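Local coordinates for protein smoothened (Xenopus laevis, PDB 5KZZ) that probably acts as a G protein-coupled receptor of Hedgehog signalling, here represented by its extracellular cysteine-rich domain, and is directly activated by cellular cholesterol, at residues Q90-C93 with Q94-V98. Sequence-based numbering, arbitrary orientation.
Sequences QGLC and QTTRV
Q90 and Q94 meet one turn apart on helix 90-97 of the Frizzled-type cysteine-rich domain, a worked example of side chains bridging one helical turn at i to i+4 spacing. Q94 NE2 donates to Q90 OE1 at 2.8 Å, almost straight at 176°. The acceptor lies in the amide plane of Q94 and the donor on a lone pair of Q90, yet the two amides stand nearly perpendicular, 83° apart. The Q90 chain leaves with CG anti to the backbone N and bends at chi2, bringing OE1 to Q94 while NE2 is bound by the carbonyls of C115 and F120; with both ends held, the amide's rotation is fixed. C93, disulfide-bonded to C115, ties the same helix to that part of the chain covalently.

Another face carries L92 and T96, side by side and pointing the same way; both pack on L71 of helix 62-76. The carbonyl oxygen L92 O accepts the regular helical bond from T96 N and, in the T96 conformer described here, one of two, a bond from T96 OG1 at 2.7 Å. T95 OG1 also donates to L92 O, at 2.9 Å and tilted 31° from the carbonyl plane.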
loop_
_atom_site.group_PDB
_atom_site.type_symbol
_atom_site.label_atom_id
_atom_site.label_comp_id
_atom_site.label_asym_id
_atom_site.label_seq_id
_atom_site.Cartn_x
_atom_site.Cartn_y
_atom_site.Cartn_z
ATOM N N GLN A 90 -3.204 6.758 -8.394
ATOM C CA GLN A 90 -4.615 6.880 -8.693
ATOM C C GLN A 90 -5.095 5.668 -9.520
ATOM O O GLN A 90 -6.164 5.110 -9.254
ATOM C CB GLN A 90 -4.864 8.205 -9.425
ATOM C CG GLN A 90 -6.284 8.428 -9.856
ATOM C CD GLN A 90 -7.256 8.674 -8.725
ATOM O OE1 GLN A 90 -8.461 8.544 -8.930
ATOM N NE2 GLN A 90 -6.752 9.020 -7.527
ATOM N N GLY A 91 -4.300 5.248 -10.505
ATOM C CA GLY A 91 -4.688 4.150 -11.365
ATOM C C GLY A 91 -4.843 2.857 -10.598
ATOM O O GLY A 91 -5.827 2.135 -10.771
ATOM N N LEU A 92 -3.888 2.567 -9.734
ATOM C CA LEU A 92 -3.992 1.378 -8.898
ATOM C C LEU A 92 -5.236 1.414 -8.005
ATOM O O LEU A 92 -5.949 0.428 -7.885
ATOM C CB LEU A 92 -2.735 1.230 -8.057
ATOM C CG LEU A 92 -2.711 0.052 -7.091
ATOM C CD1 LEU A 92 -2.910 -1.249 -7.840
ATOM C CD2 LEU A 92 -1.362 0.055 -6.383
ATOM N N CYS A 93 -5.525 2.556 -7.385
ATOM C CA CYS A 93 -6.754 2.675 -6.599
ATOM C C CYS A 93 -8.019 2.443 -7.435
ATOM O O CYS A 93 -8.914 1.702 -7.025
ATOM C CB CYS A 93 -6.839 4.044 -5.923
ATOM S SG CYS A 93 -8.341 4.252 -4.893
ATOM N N GLN A 94 -8.092 3.041 -8.625
ATOM C CA GLN A 94 -9.341 2.949 -9.388
ATOM C C GLN A 94 -9.598 1.525 -9.864
ATOM O O GLN A 94 -10.740 1.087 -9.955
ATOM C CB GLN A 94 -9.349 3.913 -10.579
ATOM C CG GLN A 94 -9.670 5.361 -10.167
ATOM C CD GLN A 94 -10.067 6.260 -11.338
ATOM O OE1 GLN A 94 -10.670 5.809 -12.324
ATOM N NE2 GLN A 94 -9.737 7.540 -11.230
ATOM N N THR A 95 -8.537 0.796 -10.157
ATOM C CA THR A 95 -8.728 -0.573 -10.601
ATOM C C THR A 95 -9.200 -1.453 -9.461
ATOM O O THR A 95 -10.017 -2.351 -9.667
ATOM C CB THR A 95 -7.451 -1.174 -11.172
ATOM O OG1 THR A 95 -6.496 -1.368 -10.122
ATOM C CG2 THR A 95 -6.873 -0.267 -12.209
ATOM N N THR A 96 -8.685 -1.199 -8.264
ATOM C CA THR A 96 -8.972 -2.040 -7.114
ATOM C C THR A 96 -10.404 -1.837 -6.622
ATOM O O THR A 96 -11.015 -2.748 -6.074
ATOM C CB THR A 96 -7.960 -1.754 -5.987
ATOM O OG1 THR A 96 -6.634 -1.844 -6.528
ATOM C CG2 THR A 96 -8.106 -2.749 -4.858
ATOM N N ARG A 97 -10.922 -0.635 -6.838
ATOM C CA ARG A 97 -12.261 -0.259 -6.396
ATOM C C ARG A 97 -13.343 -1.170 -6.929
ATOM O O ARG A 97 -14.343 -1.382 -6.266
ATOM C CB ARG A 97 -12.594 1.175 -6.830
ATOM C CG ARG A 97 -12.299 2.235 -5.805
ATOM C CD ARG A 97 -13.186 3.452 -6.020
ATOM N NE ARG A 97 -13.197 3.911 -7.409
ATOM C CZ ARG A 97 -13.339 5.184 -7.772
ATOM N NH1 ARG A 97 -13.460 6.126 -6.846
ATOM N NH2 ARG A 97 -13.343 5.521 -9.057
ATOM N N VAL A 98 -13.172 -1.682 -8.138
ATOM C CA VAL A 98 -14.265 -2.436 -8.724
ATOM C C VAL A 98 -14.335 -3.831 -8.099
ATOM O O VAL A 98 -15.352 -4.177 -7.507
ATOM C CB VAL A 98 -14.162 -2.504 -10.256
ATOM C CG1 VAL A 98 -15.340 -3.271 -10.811
ATOM C CG2 VAL A 98 -14.089 -1.098 -10.839
#